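Local coordinates for protein RNA-directed RNA polymerase (Infectious pancreatic necrosis virus, PDB 3ZED) that probably copies the viral RNA genome as an RNA-dependent RNA polymerase, adding ribonucleotides from their triphosphates to a growing RNA chain and releasing diphosphate, at residues S455-L458 and Q463-T466; P239-K244 and A324-H329; A444-P449 and D730-L735. One frame throughout, in Å; residues are numbered along the deposited sequence.

Interaction 1 of 3, residues S455-L458 and Q463-T466; sequences SSCL and QLKT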
loop_
_atom_site.group_PDB
_atom_site.type_symbol
_atom_site.label_atom_id
_atom_site.label_comp_id
_atom_site.label_asym_id
_atom_site.label_seq_id
_atom_site.Cartn_x
_atom_site.Cartn_y
_atom_site.Cartn_z
ATOM N N SER B 455 -7.284 -2.982 15.997
ATOM C CA SER B 455 -8.659 -3.456 16.079
ATOM C C SER B 455 -8.663 -4.995 16.058
ATOM O O SER B 455 -8.043 -5.566 16.953
ATOM C CB SER B 455 -9.535 -2.818 14.997
ATOM O OG SER B 455 -9.332 -3.347 13.702
ATOM N N SER B 456 -9.334 -5.679 15.099
ATOM C CA SER B 456 -9.367 -7.149 15.140
ATOM C C SER B 456 -9.405 -7.791 13.759
ATOM O O SER B 456 -9.576 -7.098 12.745
ATOM C CB SER B 456 -10.563 -7.639 15.966
ATOM O OG SER B 456 -11.824 -7.362 15.372
ATOM N N CYS B 457 -9.236 -9.127 13.727
ATOM C CA CYS B 457 -9.256 -9.906 12.490
ATOM C C CYS B 457 -9.982 -11.252 12.714
ATOM O O CYS B 457 -10.274 -11.605 13.846
ATOM C CB CYS B 457 -7.847 -10.103 11.931
ATOM S SG CYS B 457 -6.749 -11.049 13.016
ATOM N N LEU B 458 -10.315 -11.957 11.622
ATOM C CA LEU B 458 -11.015 -13.231 11.663
ATOM C C LEU B 458 -10.221 -14.309 10.954
ATOM O O LEU B 458 -9.851 -14.159 9.787
ATOM C CB LEU B 458 -12.427 -13.104 11.021
ATOM C CG LEU B 458 -13.359 -14.346 11.100
ATOM C CD1 LEU B 458 -13.758 -14.673 12.532
ATOM C CD2 LEU B 458 -14.588 -14.169 10.247
ATOM N N GLN B 463 -11.984 -14.604 16.508
ATOM C CA GLN B 463 -11.877 -13.150 16.381
ATOM C C GLN B 463 -10.679 -12.738 17.219
ATOM O O GLN B 463 -10.707 -12.801 18.457
ATOM C CB GLN B 463 -13.176 -12.455 16.784
ATOM C CG GLN B 463 -14.241 -12.623 15.711
ATOM C CD GLN B 463 -15.598 -12.170 16.156
ATOM O OE1 GLN B 463 -15.747 -11.149 16.839
ATOM N NE2 GLN B 463 -16.619 -12.925 15.769
ATOM N N LEU B 464 -9.580 -12.453 16.514
ATOM C CA LEU B 464 -8.286 -12.142 17.116
ATOM C C LEU B 464 -7.989 -10.669 17.120
ATOM O O LEU B 464 -8.436 -9.961 16.237
ATOM C CB LEU B 464 -7.167 -12.877 16.345
ATOM C CG LEU B 464 -7.383 -14.382 16.157
ATOM C CD1 LEU B 464 -6.376 -14.964 15.192
ATOM C CD2 LEU B 464 -7.446 -15.130 17.514
ATOM N N LYS B 465 -7.194 -10.220 18.094
ATOM C CA LYS B 465 -6.718 -8.847 18.162
ATOM C C LYS B 465 -5.734 -8.588 17.024
ATOM O O LYS B 465 -4.963 -9.486 16.665
ATOM C CB LYS B 465 -6.015 -8.611 19.524
ATOM C CG LYS B 465 -5.626 -7.160 19.800
ATOM C CD LYS B 465 -6.886 -6.306 20.053
ATOM C CE LYS B 465 -6.525 -4.855 20.161
ATOM N NZ LYS B 465 -7.734 -4.012 20.258
ATOM N N THR B 466 -5.773 -7.379 16.450
ATOM C CA THR B 466 -4.792 -6.921 15.469
ATOM C C THR B 466 -3.838 -5.987 16.230
ATOM O O THR B 466 -4.289 -5.136 17.005
ATOM C CB THR B 466 -5.458 -6.240 14.262
ATOM O OG1 THR B 466 -6.278 -7.196 13.595
ATOM C CG2 THR B 466 -4.433 -5.674 13.254
#
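With SG of Cys-457 turned between its own backbone N and carbonyl carbon (chi1 63°), the sulfur comes alongside the first side-chain carbon of Leu-464, SG to CB 3.8 Å. These two residues form an antiparallel hydrogen-bonded pair: Cys-457 N reaches Leu-464 O at 2.8 Å, and Leu-464 N returns to Cys-457 O at 2.9 Å. Beyond the strand pairing, Thr-466 N gives a nearly straight bond (172°) to Ser-455 O at 2.9 Å, although the donor stands well above that carbonyl's plane. On the other face of the hairpin, CD1 of Leu-458 meets CG of Gln-463 at 3.8 Å, and the side chains cross obliquely. The glutamine's OE1 turns to Arg-63, which also holds Ser-456 OG. Lys-465 folds back at chi2 (70°), laying CD 3.4 Å from Ser-455 O while NZ is bonded to Asp-454 O and paired with Glu-790.

Strand 456-459 also pairs in parallel with strand 299-310, joining this beta hairpin to a mixed sheet in the polymerase palm region, while Gln-463 and Lys-465 bond by their backbones to Leu-60 and Arg-58. Chemically, reciprocal backbone bonds hold the hairpin, while its buried polar side chains are satisfied largely by neighbours outside it.

Interaction 2 of 3, residues P239-K244 and A324-H329; sequences PHVTIK and APYPTH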
loop_
_atom_site.group_PDB
_atom_site.type_symbol
_atom_site.label_atom_id
_atom_site.label_comp_id
_atom_site.label_asym_id
_atom_site.label_seq_id
_atom_site.Cartn_x
_atom_site.Cartn_y
_atom_site.Cartn_z
ATOM N N PRO B 239 -14.286 6.112 -5.334
ATOM C CA PRO B 239 -12.994 5.572 -5.795
ATOM C C PRO B 239 -13.151 4.255 -6.567
ATOM O O PRO B 239 -14.124 3.531 -6.365
ATOM C CB PRO B 239 -12.221 5.342 -4.483
ATOM C CG PRO B 239 -12.954 6.120 -3.442
ATOM C CD PRO B 239 -14.385 6.073 -3.856
ATOM N N HIS B 240 -12.190 3.952 -7.449
ATOM C CA HIS B 240 -12.135 2.684 -8.169
ATOM C C HIS B 240 -11.888 1.549 -7.165
ATOM O O HIS B 240 -11.117 1.728 -6.214
ATOM C CB HIS B 240 -11.011 2.725 -9.233
ATOM C CG HIS B 240 -10.609 1.383 -9.775
ATOM N ND1 HIS B 240 -11.299 0.788 -10.828
ATOM C CD2 HIS B 240 -9.602 0.558 -9.391
ATOM C CE1 HIS B 240 -10.688 -0.369 -11.048
ATOM N NE2 HIS B 240 -9.659 -0.549 -10.211
ATOM N N VAL B 241 -12.573 0.412 -7.349
ATOM C CA VAL B 241 -12.369 -0.766 -6.503
ATOM C C VAL B 241 -11.978 -1.959 -7.404
ATOM O O VAL B 241 -12.280 -1.951 -8.606
ATOM C CB VAL B 241 -13.558 -1.118 -5.560
ATOM C CG1 VAL B 241 -13.816 -0.022 -4.529
ATOM C CG2 VAL B 241 -14.824 -1.446 -6.337
ATOM N N THR B 242 -11.295 -2.968 -6.821
ATOM C CA THR B 242 -10.955 -4.201 -7.524
ATOM C C THR B 242 -12.153 -5.124 -7.345
ATOM O O THR B 242 -12.389 -5.626 -6.247
ATOM C CB THR B 242 -9.641 -4.797 -7.027
ATOM O OG1 THR B 242 -8.610 -3.812 -7.105
ATOM C CG2 THR B 242 -9.239 -6.042 -7.813
ATOM N N ILE B 243 -12.939 -5.282 -8.414
ATOM C CA ILE B 243 -14.180 -6.053 -8.469
ATOM C C ILE B 243 -13.976 -7.505 -7.990
ATOM O O ILE B 243 -14.809 -8.003 -7.231
ATOM C CB ILE B 243 -14.756 -5.956 -9.918
ATOM C CG1 ILE B 243 -15.316 -4.543 -10.218
ATOM C CG2 ILE B 243 -15.774 -7.054 -10.294
ATOM C CD1 ILE B 243 -16.336 -3.955 -9.249
ATOM N N LYS B 244 -12.863 -8.149 -8.389
ATOM C CA LYS B 244 -12.550 -9.534 -8.038
ATOM C C LYS B 244 -12.015 -9.692 -6.592
ATOM O O LYS B 244 -11.910 -10.826 -6.112
ATOM C CB LYS B 244 -11.540 -10.118 -9.041
ATOM N N ALA B 324 -10.017 -5.621 4.709
ATOM C CA ALA B 324 -11.010 -4.667 5.197
ATOM C C ALA B 324 -12.369 -4.884 4.584
ATOM O O ALA B 324 -12.469 -5.065 3.362
ATOM C CB ALA B 324 -10.563 -3.233 4.889
ATOM N N PRO B 325 -13.431 -4.815 5.422
ATOM C CA PRO B 325 -14.798 -4.869 4.882
ATOM C C PRO B 325 -14.991 -3.804 3.802
ATOM O O PRO B 325 -14.514 -2.680 3.952
ATOM C CB PRO B 325 -15.656 -4.568 6.112
ATOM C CG PRO B 325 -14.824 -5.020 7.258
ATOM C CD PRO B 325 -13.453 -4.601 6.887
ATOM N N TYR B 326 -15.658 -4.172 2.702
ATOM C CA TYR B 326 -15.939 -3.292 1.568
ATOM C C TYR B 326 -16.473 -1.897 2.025
ATOM O O TYR B 326 -15.895 -0.907 1.572
ATOM C CB TYR B 326 -16.912 -3.982 0.577
ATOM C CG TYR B 326 -17.112 -3.320 -0.775
ATOM C CD1 TYR B 326 -16.411 -2.167 -1.129
ATOM C CD2 TYR B 326 -17.934 -3.899 -1.738
ATOM C CE1 TYR B 326 -16.574 -1.576 -2.380
ATOM C CE2 TYR B 326 -18.103 -3.316 -2.993
ATOM C CZ TYR B 326 -17.429 -2.150 -3.306
ATOM O OH TYR B 326 -17.640 -1.550 -4.523
ATOM N N PRO B 327 -17.485 -1.761 2.923
ATOM C CA PRO B 327 -17.961 -0.405 3.295
ATOM C C PRO B 327 -16.882 0.460 3.959
ATOM O O PRO B 327 -16.794 1.643 3.637
ATOM C CB PRO B 327 -19.122 -0.690 4.260
ATOM C CG PRO B 327 -19.561 -2.064 3.927
ATOM C CD PRO B 327 -18.306 -2.797 3.586
ATOM N N THR B 328 -16.039 -0.135 4.844
ATOM C CA THR B 328 -14.943 0.571 5.541
ATOM C C THR B 328 -13.913 1.080 4.519
ATOM O O THR B 328 -13.535 2.253 4.588
ATOM C CB THR B 328 -14.311 -0.335 6.605
ATOM O OG1 THR B 328 -15.334 -0.675 7.526
ATOM C CG2 THR B 328 -13.177 0.336 7.362
ATOM N N HIS B 329 -13.496 0.209 3.568
ATOM C CA HIS B 329 -12.543 0.535 2.501
ATOM C C HIS B 329 -13.060 1.711 1.648
ATOM O O HIS B 329 -12.289 2.615 1.336
ATOM C CB HIS B 329 -12.270 -0.693 1.614
ATOM C CG HIS B 329 -11.340 -0.387 0.487
ATOM N ND1 HIS B 329 -9.986 -0.171 0.712
ATOM C CD2 HIS B 329 -11.599 -0.204 -0.829
ATOM C CE1 HIS B 329 -9.468 0.117 -0.468
ATOM N NE2 HIS B 329 -10.391 0.095 -1.427
#
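CG1 of Val-241 meets the Tyr-326 phenol obliquely and the His-329 imidazole at its edge, near the ring plane. CG1 bridges the two rings, while CG2 touches only the phenol end. The first methyl is 3.8 Å from Tyr-326 CE1 and 4.3 Å from His-329 CD2, both measured from Val-241 CG1, whereas Val-241 CG2 lies 3.4 Å from Tyr-326 OH. The valine and tyrosine side chains cross at about a right angle.

Both rings start from the first turn of helix 326-340 and leave it in the same manner, CG anti to the backbone N (chi1 -169° for Tyr-326 and 178° for His-329), which carries them out toward the loop. Pro-325 stands at the N-cap, and its O receives the first-turn bond from His-329 N at 3.1 Å. Ala-263 of helix 260-278 also packs on the tyrosine, while Pro-239 lies against later residues of helix 326-340, among them Leu-330 and Met-334.

The tyrosine side chain lies about 6 Å from Gly-248, a residue predicted to bind GTP; the contact is therefore near the predicted GTP-binding residues, which follow in the same loop as 239-244. No hydrogen bond crosses between the segments; at this point the loop meets the helix through van der Waals packing of one branched aliphatic side chain, which implies a contact dependent on shape rather than on polar pairing.

Interaction 3 of 3, residues A444-P449 and D730-L735; sequences AMNVAP and DQRTKL
Asn-446 lays its amide across the aliphatic start of Arg-732, with OD1 3.2 Å from Arg-732 CG, and both polar ends of the amide are used on the same residue. OD1 accepts from the guanidinium, Arg-732 NH1 to Asn-446 OD1 3.2 Å, in a nearly straight bond (164°). The oxygen sits at the edge of the guanidinium and in its plane, even though the amide and guanidinium planes are turned 62° from each other. In the opposite sense, Asn-446 ND2 is 2.8 Å from Arg-732 O, but the bond is bent and weak; Ser-781 OG is the stronger partner of that nitrogen.

The arginine leaves its backbone extended, then bends at chi3 (-79°), which brings the guanidinium round to the amide oxygen. Its aliphatic part also packs on the neighbouring helical residue: Met-445 CB is 3.7 Å from Arg-732 CD, and the two side chains cross at about a right angle. Bent at both chi2 and chi3, the methionine puts its terminal methyl on the threonine, with Met-445 CE 3.6 Å from Thr-733 CG2.

Thr-733 is itself fixed, since Thr-733 OG1 donates to Asp-730 O at 2.7 Å, in the carbonyl plane, and its backbone N bonds to the same oxygen. Leu-740 of helix 740-752 touches both the asparagine and the arginine.

The contact thus joins helix 438-452 of the palm region, at a wider pi-type turn, to the end region of helix 724-732 in the C-terminal region. Its chemistry is mixed: a buried amide engages both the charged end and, weakly, the backbone carbonyl of one arginine, beside apolar methionine packing.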
loop_
_atom_site.group_PDB
_atom_site.type_symbol
_atom_site.label_atom_id
_atom_site.label_comp_id
_atom_site.label_asym_id
_atom_site.label_seq_id
_atom_site.Cartn_x
_atom_site.Cartn_y
_atom_site.Cartn_z
ATOM N N ALA B 444 -13.444 10.703 10.071
ATOM C CA ALA B 444 -12.007 10.746 9.781
ATOM C C ALA B 444 -11.132 10.859 11.023
ATOM O O ALA B 444 -10.162 10.105 11.138
ATOM C CB ALA B 444 -11.699 11.893 8.827
ATOM N N MET B 445 -11.472 11.773 11.952
ATOM C CA MET B 445 -10.639 12.042 13.122
ATOM C C MET B 445 -10.933 11.188 14.332
ATOM O O MET B 445 -10.009 10.827 15.056
ATOM C CB MET B 445 -10.759 13.527 13.556
ATOM C CG MET B 445 -10.414 14.555 12.463
ATOM S SD MET B 445 -8.858 14.271 11.540
ATOM C CE MET B 445 -7.664 14.401 12.847
ATOM N N ASN B 446 -12.197 10.920 14.595
ATOM C CA ASN B 446 -12.573 10.294 15.848
ATOM C C ASN B 446 -12.876 8.813 15.780
ATOM O O ASN B 446 -12.839 8.173 16.830
ATOM C CB ASN B 446 -13.795 11.029 16.434
ATOM C CG ASN B 446 -13.601 12.518 16.601
ATOM O OD1 ASN B 446 -14.169 13.312 15.875
ATOM N ND2 ASN B 446 -12.823 12.933 17.580
ATOM N N VAL B 447 -13.209 8.260 14.602
ATOM C CA VAL B 447 -13.593 6.842 14.556
ATOM C C VAL B 447 -12.707 6.012 13.618
ATOM O O VAL B 447 -12.219 4.964 14.041
ATOM C CB VAL B 447 -15.103 6.691 14.190
ATOM C CG1 VAL B 447 -15.511 5.227 14.005
ATOM C CG2 VAL B 447 -16.002 7.383 15.219
ATOM N N ALA B 448 -12.543 6.438 12.354
ATOM C CA ALA B 448 -11.815 5.690 11.322
ATOM C C ALA B 448 -10.454 5.128 11.782
ATOM O O ALA B 448 -10.243 3.948 11.537
ATOM C CB ALA B 448 -11.630 6.532 10.064
ATOM N N PRO B 449 -9.535 5.867 12.459
ATOM C CA PRO B 449 -8.256 5.253 12.845
ATOM C C PRO B 449 -8.394 3.973 13.682
ATOM O O PRO B 449 -7.575 3.068 13.487
ATOM C CB PRO B 449 -7.547 6.366 13.620
ATOM C CG PRO B 449 -8.105 7.635 13.043
ATOM C CD PRO B 449 -9.560 7.299 12.842
ATOM N N ASP B 730 -7.517 19.823 15.376
ATOM C CA ASP B 730 -6.537 19.366 16.361
ATOM C C ASP B 730 -7.213 19.136 17.737
ATOM O O ASP B 730 -6.924 18.139 18.390
ATOM C CB ASP B 730 -5.385 20.375 16.487
ATOM C CG ASP B 730 -4.211 19.862 17.297
ATOM O OD1 ASP B 730 -3.819 18.683 17.095
ATOM O OD2 ASP B 730 -3.664 20.644 18.109
ATOM N N GLN B 731 -8.136 20.032 18.146
ATOM C CA GLN B 731 -8.878 19.931 19.417
ATOM C C GLN B 731 -9.740 18.654 19.426
ATOM O O GLN B 731 -9.816 17.960 20.456
ATOM C CB GLN B 731 -9.748 21.181 19.638
ATOM C CG GLN B 731 -8.948 22.444 19.957
ATOM C CD GLN B 731 -9.777 23.718 19.940
ATOM O OE1 GLN B 731 -11.007 23.700 19.908
ATOM N NE2 GLN B 731 -9.119 24.868 19.970
ATOM N N ARG B 732 -10.320 18.323 18.235
ATOM C CA ARG B 732 -11.150 17.149 17.953
ATOM C C ARG B 732 -10.418 15.822 18.312
ATOM O O ARG B 732 -11.070 14.856 18.716
ATOM C CB ARG B 732 -11.554 17.170 16.461
ATOM C CG ARG B 732 -12.535 16.093 16.027
ATOM C CD ARG B 732 -13.029 16.303 14.600
ATOM N NE ARG B 732 -14.073 17.330 14.496
ATOM C CZ ARG B 732 -15.360 17.130 14.763
ATOM N NH1 ARG B 732 -15.775 15.956 15.236
ATOM N NH2 ARG B 732 -16.237 18.105 14.585
ATOM N N THR B 733 -9.075 15.803 18.223
ATOM C CA THR B 733 -8.256 14.618 18.541
ATOM C C THR B 733 -8.070 14.437 20.044
ATOM O O THR B 733 -7.667 13.356 20.465
ATOM C CB THR B 733 -6.873 14.658 17.830
ATOM O OG1 THR B 733 -6.027 15.635 18.441
ATOM C CG2 THR B 733 -6.981 14.897 16.331
ATOM N N LYS B 734 -8.374 15.474 20.839
ATOM C CA LYS B 734 -8.187 15.500 22.290
ATOM C C LYS B 734 -9.495 15.417 23.088
ATOM O O LYS B 734 -9.464 14.950 24.225
ATOM C CB LYS B 734 -7.434 16.781 22.699
ATOM C CG LYS B 734 -6.001 16.855 22.154
ATOM C CD LYS B 734 -5.596 18.293 21.880
ATOM C CE LYS B 734 -4.169 18.411 21.428
ATOM N NZ LYS B 734 -3.817 19.822 21.128
ATOM N N LEU B 735 -10.629 15.866 22.533
ATOM C CA LEU B 735 -11.905 15.879 23.266
ATOM C C LEU B 735 -12.679 14.556 23.181
ATOM O O LEU B 735 -12.694 13.920 22.130
ATOM C CB LEU B 735 -12.782 17.014 22.752
ATOM C CG LEU B 735 -12.360 18.432 23.143
ATOM C CD1 LEU B 735 -12.813 19.438 22.090
ATOM C CD2 LEU B 735 -12.919 18.816 24.512
#

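From the N terminus, interaction 2 comes first: it closes a long loop between 239-244 and 324-329, and is complete before the others begin. Interaction 3 then opens at 444-449 and closes only at 730-735, spanning 280 intervening residues. Within that span lies interaction 1, a local hairpin closure with four residues between its segments; helix 438-452 is followed, after a short turn, by its first strand. No pair crosses. The contacts do not touch, with centres about 19 to 24 Å apart. Interaction 1 joins two neighbouring strands and interaction 2 joins the loop before helix 260-278 to the start of helix 326-340, all in the palm region, whereas interaction 3 ties that region to the C-terminal one.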